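Local coordinates for uncharacterized conserved protein YiiM (PDB 5YHH) that probably acts as an oxidoreductase of the MOSC family with a putative molybdenum-cofactor site, and probably gives resistance to hydroxylaminopurine, at residues Y68-H72 against G97-D101; M7-I12 against I159-L165; E100-L105 against A174-I180; E61-A67 against G148-V153. One frame throughout, in Å; residues are numbered along the deposited sequence.

Contact 1 of 4, residues Y68-H72 against G97-D101; sequences YPSEH and GLTED
His72 and Glu100 meet through a histidine-carboxylate hydrogen bond: NE2 of His72 donates its N-H to OE1 of Glu100 at 2.7 Å. The oxygen sits 5° out of the ring plane and offers its syn lone pair. Ring and carboxylate are 18° apart, nearly coplanar, although the two side chains arrive from opposite directions. Glu100 reaches the ring because its chain bends at CG (chi2 84°), and its other oxygen accepts from the backbone N of Gly148, so both oxygens are engaged and the rotation of the group is fixed.

A second carboxylate grips the other end of the contact. Gly97 N donates to Glu71 OE2 at 2.7 Å, again through a syn lone pair of the oxygen, while OE1 accepts from a water that in turn accepts from Leu98 N, 2.9 Å from the water oxygen. Two successive backbone amides are thereby held by one side chain, directly and through water.

These bonds tie the end of strand 65-69 and the start of helix 71-80 to the loop that follows strand 93-96, all within the MOSC domain. The turn between strand and helix is closed by His72 N bonding to Pro69 O.

Between the two polar grips lies Pro69. Its CG rests 3.5 Å from Leu98 O and 3.7 Å from Glu100 OE2, the proline ring and the glutamate chain crossing at about a right angle. The methyl CG2 of Thr99 fills in beside it, 4.5 Å from Pro69 CB and 4.3 Å from Glu71 OE1.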
# COMPACT_ATOMS: atom_id res chain seq x y z
N TYR A 68 4.64 -1.43 -2.10
CA TYR A 68 5.56 -1.72 -0.99
C TYR A 68 6.94 -1.14 -1.25
O TYR A 68 7.47 -1.30 -2.35
CB TYR A 68 5.67 -3.22 -0.70
CG TYR A 68 6.20 -3.45 0.66
CD1 TYR A 68 5.38 -3.34 1.77
CD2 TYR A 68 7.54 -3.71 0.86
CE1 TYR A 68 5.87 -3.51 3.03
CE2 TYR A 68 8.04 -3.90 2.11
CZ TYR A 68 7.21 -3.79 3.20
OH TYR A 68 7.69 -3.95 4.48
N PRO A 69 7.51 -0.42 -0.27
CA PRO A 69 8.83 0.13 -0.43
C PRO A 69 9.92 -0.93 -0.46
O PRO A 69 10.11 -1.62 0.55
CB PRO A 69 8.99 1.01 0.82
CG PRO A 69 7.56 1.35 1.22
CD PRO A 69 6.83 0.11 0.93
N SER A 70 10.64 -1.04 -1.56
CA SER A 70 11.75 -2.00 -1.66
C SER A 70 12.81 -1.79 -0.56
O SER A 70 13.51 -2.75 -0.13
CB SER A 70 12.41 -1.96 -3.06
OG SER A 70 13.01 -0.69 -3.34
N GLU A 71 12.95 -0.55 -0.09
CA GLU A 71 13.94 -0.24 0.93
C GLU A 71 13.80 -1.17 2.12
O GLU A 71 14.78 -1.55 2.72
CB GLU A 71 13.86 1.23 1.40
CG GLU A 71 14.31 2.27 0.36
CD GLU A 71 13.20 2.69 -0.60
OE1 GLU A 71 12.16 2.00 -0.66
OE2 GLU A 71 13.38 3.71 -1.34
N HIS A 72 12.56 -1.53 2.46
CA HIS A 72 12.32 -2.34 3.64
C HIS A 72 12.82 -3.77 3.50
O HIS A 72 13.05 -4.45 4.51
CB HIS A 72 10.82 -2.35 3.98
CG HIS A 72 10.29 -1.00 4.31
ND1 HIS A 72 11.07 -0.01 4.89
CD2 HIS A 72 9.07 -0.46 4.12
CE1 HIS A 72 10.33 1.07 5.06
NE2 HIS A 72 9.11 0.83 4.60
N GLY A 97 12.27 4.92 -3.45
CA GLY A 97 12.23 6.34 -3.12
C GLY A 97 10.98 6.87 -2.43
O GLY A 97 10.84 8.08 -2.27
N LEU A 98 10.05 5.99 -2.07
CA LEU A 98 8.79 6.42 -1.42
C LEU A 98 8.51 5.49 -0.25
O LEU A 98 8.09 4.34 -0.46
CB LEU A 98 7.63 6.39 -2.40
CG LEU A 98 7.65 7.44 -3.55
CD1 LEU A 98 7.00 6.92 -4.80
CD2 LEU A 98 6.98 8.75 -3.13
N THR A 99 8.78 5.97 0.96
CA THR A 99 8.48 5.25 2.19
C THR A 99 7.26 5.87 2.91
O THR A 99 6.77 6.95 2.55
CB THR A 99 9.66 5.24 3.15
OG1 THR A 99 9.89 6.58 3.58
CG2 THR A 99 10.93 4.66 2.51
N GLU A 100 6.79 5.19 3.96
CA GLU A 100 5.58 5.59 4.70
C GLU A 100 5.73 6.96 5.38
O GLU A 100 4.74 7.62 5.67
CB GLU A 100 5.23 4.52 5.75
CG GLU A 100 4.86 3.15 5.16
CD GLU A 100 6.09 2.26 4.85
OE1 GLU A 100 7.25 2.76 4.97
OE2 GLU A 100 5.91 1.08 4.47
N ASP A 101 6.97 7.39 5.64
CA ASP A 101 7.23 8.70 6.26
C ASP A 101 7.09 9.85 5.27
O ASP A 101 6.83 10.97 5.68
CB ASP A 101 8.67 8.77 6.83
CG ASP A 101 8.86 7.94 8.08
OD1 ASP A 101 8.00 7.95 8.99
OD2 ASP A 101 9.92 7.30 8.15
O HOH W 1 9.94 3.06 -2.14

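Contact 2 of 4, residues M7-I12 against I159-L165; sequences MQIVSI and IEPGAPL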
# COMPACT_ATOMS: atom_id res chain seq x y z
N MET A 7 12.35 8.29 -7.54
CA MET A 7 11.08 7.77 -7.09
C MET A 7 10.51 7.02 -8.29
O MET A 7 10.20 7.65 -9.33
CB MET A 7 10.16 8.92 -6.69
CG MET A 7 10.56 9.62 -5.39
SD MET A 7 9.85 11.30 -5.24
CE MET A 7 8.32 11.20 -6.20
N GLN A 8 10.38 5.69 -8.16
CA GLN A 8 9.89 4.88 -9.25
C GLN A 8 9.23 3.60 -8.83
O GLN A 8 9.33 3.19 -7.68
CB GLN A 8 11.04 4.56 -10.22
CG GLN A 8 12.18 3.87 -9.59
CD GLN A 8 13.24 3.50 -10.58
OE1 GLN A 8 13.18 2.44 -11.20
NE2 GLN A 8 14.25 4.36 -10.71
N ILE A 9 8.57 2.96 -9.79
CA ILE A 9 8.08 1.58 -9.68
C ILE A 9 9.21 0.70 -10.18
O ILE A 9 9.43 0.59 -11.37
CB ILE A 9 6.78 1.35 -10.55
CG1 ILE A 9 5.71 2.36 -10.18
CG2 ILE A 9 6.25 -0.08 -10.39
CD1 ILE A 9 4.48 2.47 -11.21
N VAL A 10 9.97 0.07 -9.28
CA VAL A 10 11.08 -0.75 -9.76
C VAL A 10 10.59 -2.08 -10.29
O VAL A 10 11.20 -2.63 -11.19
CB VAL A 10 12.26 -0.97 -8.77
CG1 VAL A 10 13.20 0.22 -8.78
CG2 VAL A 10 11.80 -1.40 -7.38
N SER A 11 9.43 -2.53 -9.82
CA SER A 11 8.88 -3.78 -10.31
C SER A 11 7.39 -3.76 -10.28
O SER A 11 6.78 -3.24 -9.36
CB SER A 11 9.41 -4.98 -9.49
OG SER A 11 9.04 -6.21 -10.11
N ILE A 12 6.80 -4.28 -11.35
CA ILE A 12 5.38 -4.49 -11.43
C ILE A 12 5.24 -5.99 -11.34
O ILE A 12 5.85 -6.71 -12.12
CB ILE A 12 4.76 -4.01 -12.76
CG1 ILE A 12 5.00 -2.51 -13.01
CG2 ILE A 12 3.28 -4.33 -12.82
CD1 ILE A 12 4.71 -2.11 -14.52
N ILE A 159 1.65 1.45 -17.61
CA ILE A 159 2.95 1.65 -16.96
C ILE A 159 3.90 0.51 -17.36
O ILE A 159 3.46 -0.58 -17.71
CB ILE A 159 2.83 1.61 -15.42
CG1 ILE A 159 2.09 0.34 -14.99
CG2 ILE A 159 2.07 2.80 -14.89
CD1 ILE A 159 2.17 0.07 -13.48
N GLU A 160 5.19 0.78 -17.25
CA GLU A 160 6.23 -0.21 -17.51
C GLU A 160 7.14 -0.27 -16.31
O GLU A 160 7.32 0.75 -15.66
CB GLU A 160 7.12 0.24 -18.64
CG GLU A 160 6.60 0.02 -19.95
CD GLU A 160 7.57 0.54 -20.95
OE1 GLU A 160 8.67 -0.02 -21.02
OE2 GLU A 160 7.25 1.57 -21.56
N PRO A 161 7.78 -1.43 -16.08
CA PRO A 161 8.78 -1.50 -15.01
C PRO A 161 9.83 -0.41 -15.11
O PRO A 161 10.30 -0.11 -16.20
CB PRO A 161 9.38 -2.91 -15.17
CG PRO A 161 8.23 -3.73 -15.76
CD PRO A 161 7.56 -2.74 -16.73
N GLY A 162 10.15 0.24 -14.00
CA GLY A 162 11.09 1.35 -14.01
C GLY A 162 10.44 2.70 -14.19
O GLY A 162 11.13 3.71 -14.14
N ALA A 163 9.11 2.74 -14.41
CA ALA A 163 8.39 4.01 -14.55
C ALA A 163 8.60 4.97 -13.37
O ALA A 163 8.38 4.60 -12.23
CB ALA A 163 6.86 3.73 -14.73
N PRO A 164 8.96 6.23 -13.64
CA PRO A 164 9.01 7.18 -12.53
C PRO A 164 7.64 7.42 -11.94
O PRO A 164 6.65 7.33 -12.66
CB PRO A 164 9.55 8.47 -13.19
CG PRO A 164 10.34 7.99 -14.37
CD PRO A 164 9.58 6.77 -14.86
N LEU A 165 7.57 7.70 -10.65
CA LEU A 165 6.31 8.06 -9.99
C LEU A 165 6.48 9.50 -9.58
O LEU A 165 7.31 9.78 -8.71
CB LEU A 165 6.09 7.26 -8.71
CG LEU A 165 5.05 6.17 -8.63
CD1 LEU A 165 5.19 5.50 -7.22
CD2 LEU A 165 3.69 6.66 -8.86
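Ile12 and Ile159 form the tight end of this contact. Their CD1 methyls approach to 3.5 Å, and the same Ile12 methyl lies 3.7 Å from CD of Pro161, wedged between the isoleucine and the proline ring. Ile159 turns its CG1 branch into the space between its own backbone N and carbonyl carbon (chi1 52°), which carries CD1 to Ile12 and also to Ile9, whose CD1 is 4.0 Å away. Further along, CG1 of Ile9 meets CG of Leu165 at 4.2 Å, the two chains crossing at about a right angle. Trp93 and Ala111, from neighbouring strands, add to this apolar layer.

The other side is looser and more polar. Gln8, its chain extended beyond CG, ends near Gly162, its OE1 3.7 Å from Gly162 CA without a hydrogen bond across the contact, and Glu160 and Pro164 are exposed.

Three backbone bonds join the two segments. Leu165 N donates to Met7 O from well above the carbonyl plane (42°), Ile9 N donates to Ala163 O at 2.9 Å, and Gly162 N reaches Ile9 O at 2.7 Å, though with an N-H...O angle of only 141°. Gly162 belongs to a type II beta turn from Glu160 to Ala163, and its positive phi suits glycine. The segments share a single bridge, Gln8 with Pro164, while strand 8-19 makes a classic beta bulge in its pairing with strand 93-96, where Val10 and Ser11 both face Thr94.

The chemistry thus divides: main-chain bonds fix the alignment of turn and strand, whereas the inner side is held by van der Waals contact among the aliphatic groups.

Contact 3 of 4, residues E100-L105 against A174-I180; sequences EDDVCL and ALSIAYI
Ala178 N donates to Glu100 O at 2.9 Å, and Ile177 N to Val103 O at 2.9 Å, so two amides in the first turn of helix 177-185 are satisfied by the loop 100-105 of the MOSC domain. The helix opens the family's YiiM-like three-helix region, and this contact joins that region to the beta domain. The two carbonyls are used differently: the Ala178 N-H comes 51° out of the carbonyl plane of Glu100, whereas that of Ile177 approaches nearly along the Val103 C=O direction. A third bond, Leu105 N to Leu175 O, completes the local pairing about the single bridge of Cys104 with Ser176.

Side chains fill in around these bonds. CD1 of Ile180 packs on Leu105 CB at 3.6 Å, the two chains crossing at about a right angle, and Ile177 sets CG2 against the aliphatic CG of Glu100 and CG1 against Val103 CG1. Val118 of strand 114-121 touches both Val103 and Ile177, as does Phe149 from strand 149-153.

What positions the helix start is Ser176, its N-cap. With OG turned between backbone N and carbonyl carbon (chi1 63°), that oxygen accepts from Tyr179 N at 3.0 Å and also pairs with a water that donates to Asp101 O over a longer 3.3 Å. At the other end a second water links Leu105 O and Leu175 N. On the loop side, OD2 of Asp107 accepts from Cys104 N, and Cys104 lays its SG against the backbone of Ala174, 3.5 Å from Ala174 C.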
# COMPACT_ATOMS: atom_id res chain seq x y z
N GLU A 100 6.79 5.19 3.96
CA GLU A 100 5.58 5.59 4.70
C GLU A 100 5.73 6.96 5.38
O GLU A 100 4.74 7.62 5.67
CB GLU A 100 5.23 4.52 5.75
CG GLU A 100 4.86 3.15 5.16
CD GLU A 100 6.09 2.26 4.85
OE1 GLU A 100 7.25 2.76 4.97
OE2 GLU A 100 5.91 1.08 4.47
N ASP A 101 6.97 7.39 5.64
CA ASP A 101 7.23 8.70 6.26
C ASP A 101 7.09 9.85 5.27
O ASP A 101 6.83 10.97 5.68
CB ASP A 101 8.67 8.77 6.83
CG ASP A 101 8.86 7.94 8.08
OD1 ASP A 101 8.00 7.95 8.99
OD2 ASP A 101 9.92 7.30 8.15
N ASP A 102 7.27 9.57 3.98
CA ASP A 102 7.29 10.60 2.94
C ASP A 102 5.99 10.64 2.14
O ASP A 102 5.73 11.64 1.48
CB ASP A 102 8.37 10.29 1.92
CG ASP A 102 9.76 10.19 2.52
OD1 ASP A 102 10.08 10.98 3.47
OD2 ASP A 102 10.51 9.29 2.04
N VAL A 103 5.22 9.56 2.13
CA VAL A 103 4.00 9.49 1.33
C VAL A 103 2.82 9.89 2.22
O VAL A 103 2.69 9.42 3.37
CB VAL A 103 3.81 8.07 0.79
CG1 VAL A 103 2.43 7.91 0.11
CG2 VAL A 103 4.94 7.72 -0.15
N CYS A 104 1.95 10.73 1.68
CA CYS A 104 0.81 11.25 2.42
C CYS A 104 -0.52 10.81 1.84
O CYS A 104 -0.66 10.61 0.64
CB CYS A 104 0.85 12.79 2.47
SG CYS A 104 2.22 13.39 3.47
N LEU A 105 -1.50 10.70 2.71
CA LEU A 105 -2.85 10.39 2.31
C LEU A 105 -3.28 11.49 1.34
O LEU A 105 -3.03 12.67 1.60
CB LEU A 105 -3.75 10.37 3.53
CG LEU A 105 -5.25 10.15 3.29
CD1 LEU A 105 -5.51 8.78 2.62
CD2 LEU A 105 -5.92 10.28 4.65
N ALA A 174 -1.04 16.95 4.49
CA ALA A 174 0.25 16.27 4.51
C ALA A 174 0.27 15.29 5.67
O ALA A 174 1.09 15.41 6.56
CB ALA A 174 1.38 17.31 4.64
N LEU A 175 -0.70 14.38 5.71
CA LEU A 175 -0.77 13.33 6.73
C LEU A 175 -0.08 12.06 6.22
O LEU A 175 -0.56 11.42 5.28
CB LEU A 175 -2.21 12.98 7.06
CG LEU A 175 -3.16 14.14 7.38
CD1 LEU A 175 -4.57 13.61 7.60
CD2 LEU A 175 -2.71 14.96 8.57
N SER A 176 1.04 11.68 6.83
CA SER A 176 1.86 10.62 6.27
C SER A 176 1.22 9.28 6.54
O SER A 176 0.44 9.16 7.46
CB SER A 176 3.28 10.65 6.82
OG SER A 176 3.30 10.44 8.20
N ILE A 177 1.52 8.28 5.72
CA ILE A 177 1.07 6.92 6.04
C ILE A 177 1.65 6.48 7.40
O ILE A 177 0.98 5.80 8.16
CB ILE A 177 1.46 5.92 4.92
CG1 ILE A 177 0.72 6.27 3.62
CG2 ILE A 177 1.27 4.45 5.36
CD1 ILE A 177 -0.78 6.08 3.69
N ALA A 178 2.88 6.89 7.72
CA ALA A 178 3.45 6.54 9.03
C ALA A 178 2.63 7.10 10.17
O ALA A 178 2.38 6.40 11.14
CB ALA A 178 4.94 6.99 9.17
N TYR A 179 2.24 8.38 10.04
CA TYR A 179 1.40 9.05 11.04
C TYR A 179 0.07 8.33 11.18
O TYR A 179 -0.37 8.09 12.29
CB TYR A 179 1.16 10.52 10.66
CG TYR A 179 0.18 11.25 11.54
CD1 TYR A 179 0.54 11.70 12.81
CD2 TYR A 179 -1.13 11.49 11.10
CE1 TYR A 179 -0.37 12.37 13.61
CE2 TYR A 179 -2.05 12.15 11.90
CZ TYR A 179 -1.66 12.60 13.15
OH TYR A 179 -2.58 13.24 13.92
N ILE A 180 -0.57 8.00 10.06
CA ILE A 180 -1.89 7.37 10.09
C ILE A 180 -1.81 5.97 10.73
O ILE A 180 -2.63 5.63 11.57
CB ILE A 180 -2.57 7.34 8.72
CG1 ILE A 180 -2.87 8.78 8.23
CG2 ILE A 180 -3.84 6.56 8.82
CD1 ILE A 180 -3.18 8.94 6.73
O HOH W 2 5.99 10.98 8.82
O HOH W 3 -2.64 14.11 3.76

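Contact 4 of 4, residues E61-A67 against G148-V153; sequences EDKAICA and GFYFRV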
# COMPACT_ATOMS: atom_id res chain seq x y z
N GLU A 61 -12.14 -0.31 -5.50
CA GLU A 61 -11.55 0.92 -6.02
C GLU A 61 -10.46 1.52 -5.10
O GLU A 61 -9.40 1.93 -5.58
CB GLU A 61 -12.64 1.96 -6.22
CG GLU A 61 -12.63 2.57 -7.58
CD GLU A 61 -14.00 3.09 -7.97
OE1 GLU A 61 -15.00 2.66 -7.34
OE2 GLU A 61 -14.07 3.93 -8.90
N ASP A 62 -10.76 1.59 -3.80
CA ASP A 62 -9.84 2.16 -2.78
C ASP A 62 -8.52 1.39 -2.69
O ASP A 62 -7.45 1.95 -2.34
CB ASP A 62 -10.50 2.15 -1.39
CG ASP A 62 -11.61 3.20 -1.21
OD1 ASP A 62 -11.59 4.28 -1.85
OD2 ASP A 62 -12.50 2.95 -0.36
N LYS A 63 -8.61 0.08 -2.92
CA LYS A 63 -7.48 -0.81 -2.80
C LYS A 63 -7.05 -1.34 -4.17
O LYS A 63 -6.65 -2.50 -4.32
CB LYS A 63 -7.84 -1.95 -1.84
CG LYS A 63 -8.04 -1.49 -0.37
CD LYS A 63 -8.03 -2.65 0.67
CE LYS A 63 -9.08 -3.72 0.41
NZ LYS A 63 -10.40 -3.44 1.07
N ALA A 64 -7.09 -0.48 -5.18
CA ALA A 64 -6.82 -0.91 -6.56
C ALA A 64 -5.37 -1.41 -6.76
O ALA A 64 -5.16 -2.40 -7.44
CB ALA A 64 -7.09 0.21 -7.50
N ILE A 65 -4.40 -0.70 -6.18
CA ILE A 65 -2.97 -1.02 -6.33
C ILE A 65 -2.34 -1.09 -4.94
O ILE A 65 -2.36 -0.12 -4.19
CB ILE A 65 -2.24 0.03 -7.19
CG1 ILE A 65 -2.87 0.13 -8.60
CG2 ILE A 65 -0.74 -0.32 -7.30
CD1 ILE A 65 -2.49 1.41 -9.31
N CYS A 66 -1.79 -2.24 -4.59
CA CYS A 66 -0.98 -2.38 -3.36
C CYS A 66 0.52 -2.10 -3.66
O CYS A 66 1.08 -2.68 -4.59
CB CYS A 66 -1.21 -3.79 -2.78
SG CYS A 66 -0.25 -4.08 -1.28
N ALA A 67 1.14 -1.20 -2.90
CA ALA A 67 2.54 -0.77 -3.11
C ALA A 67 3.38 -1.04 -1.88
O ALA A 67 2.88 -0.91 -0.74
CB ALA A 67 2.59 0.72 -3.44
N GLY A 148 3.81 -0.49 3.80
CA GLY A 148 3.31 -0.05 2.48
C GLY A 148 1.89 0.52 2.55
O GLY A 148 1.38 0.84 3.62
N PHE A 149 1.26 0.67 1.39
CA PHE A 149 0.03 1.49 1.28
C PHE A 149 -0.65 1.20 -0.06
O PHE A 149 -0.05 0.61 -0.97
CB PHE A 149 0.34 3.00 1.41
CG PHE A 149 1.65 3.43 0.71
CD1 PHE A 149 1.67 3.66 -0.64
CD2 PHE A 149 2.83 3.49 1.40
CE1 PHE A 149 2.86 4.02 -1.29
CE2 PHE A 149 4.04 3.85 0.76
CZ PHE A 149 4.03 4.10 -0.59
N TYR A 150 -1.89 1.64 -0.18
CA TYR A 150 -2.61 1.43 -1.41
C TYR A 150 -2.81 2.75 -2.14
O TYR A 150 -2.87 3.81 -1.52
CB TYR A 150 -4.01 0.88 -1.09
CG TYR A 150 -4.07 -0.55 -0.70
CD1 TYR A 150 -4.02 -0.92 0.64
CD2 TYR A 150 -4.27 -1.54 -1.66
CE1 TYR A 150 -4.13 -2.25 1.02
CE2 TYR A 150 -4.39 -2.87 -1.29
CZ TYR A 150 -4.29 -3.21 0.03
OH TYR A 150 -4.40 -4.50 0.38
N PHE A 151 -3.01 2.63 -3.45
CA PHE A 151 -3.52 3.70 -4.30
C PHE A 151 -4.86 3.31 -4.92
O PHE A 151 -5.11 2.15 -5.27
CB PHE A 151 -2.61 3.91 -5.52
CG PHE A 151 -1.20 4.31 -5.21
CD1 PHE A 151 -0.85 5.64 -5.04
CD2 PHE A 151 -0.19 3.36 -5.19
CE1 PHE A 151 0.48 6.01 -4.81
CE2 PHE A 151 1.13 3.71 -4.97
CZ PHE A 151 1.47 5.04 -4.77
N ARG A 152 -5.70 4.33 -5.11
CA ARG A 152 -6.83 4.26 -6.04
C ARG A 152 -6.36 4.84 -7.38
O ARG A 152 -5.39 5.61 -7.45
CB ARG A 152 -8.03 5.05 -5.49
CG ARG A 152 -7.83 6.57 -5.35
CD ARG A 152 -9.18 7.28 -5.06
NE ARG A 152 -9.74 6.81 -3.79
CZ ARG A 152 -9.38 7.24 -2.58
NH1 ARG A 152 -8.50 8.21 -2.43
NH2 ARG A 152 -9.95 6.72 -1.51
N VAL A 153 -7.04 4.45 -8.46
CA VAL A 153 -6.69 4.93 -9.77
C VAL A 153 -7.66 6.05 -10.16
O VAL A 153 -8.87 5.80 -10.29
CB VAL A 153 -6.75 3.79 -10.78
CG1 VAL A 153 -6.54 4.34 -12.20
CG2 VAL A 153 -5.72 2.69 -10.37
O HOH W 4 -9.35 2.89 -8.12
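Asp62 and Arg152 supply the ionic part of the contact. NH2 of Arg152 donates to OD1 of Asp62 at 3.0 Å; the oxygen lies at the guanidinium edge, yet the donor sits 47° out of the carboxylate plane, and the two flat groups are turned 83° apart. Arg152 is held further by Ala202 O and Gln117 through NH1, while the second oxygen of Asp62 accepts from Ala205 N, so this pair also reaches the C-terminal helical region.

Backbone bonds form an antiparallel pairing: Ile65 with Phe151 and Ala67 with Phe149 are hydrogen-bonded pairs, with Cys66 and Tyr150 a non-hydrogen-bonded pair between them. Phe151 N to Ile65 O is 2.9 Å. Strands 65-69 and 149-153 are neighbours in the mixed sheet of the MOSC domain, and a classic beta bulge places Ala64 and Ile65 both opposite Phe151. Beyond it, a water joins Glu61 O to Val153 N.

Aromatic contacts gather on the Tyr150 side. Lys63 lies across one face, its CG 3.9 Å from the ring centroid in a CH-pi contact; Cys66 SG, swung anti to its backbone N (chi1 179°), lies above the opposite face of the ring, a distant sulfur-aromatic contact, 4.6 Å from the centroid.

Apolar packing occupies the other face of the sheet, where Ala67 CB meets Phe151 CE2 at 3.7 Å and Phe149 CE1 at 3.9 Å, and Ile65 CD1 touches Val153 CG2 at 3.6 Å.

Contact 4 lies nearest the centre of the chain and pairs two neighbouring strands of the mixed sheet. Contact 1, whose centre is about 14 Å from that of contact 4, continues from strand 65-69 and is nested within the loop closed by contact 4, which is itself nested within that of contact 2. Contacts 1 and 3 share Glu100 and Asp101, with centres about 11 Å apart. Contact 2 reaches the same sheet from the strand 8-19 side and packs on contact 1 through Leu98 and Leu165, but stays about 7 Å from contact 3 at the nearest atoms. Contact 3 crosses contacts 2 and 4 along the chain, joining the C-terminal helices to the MOSC sheet.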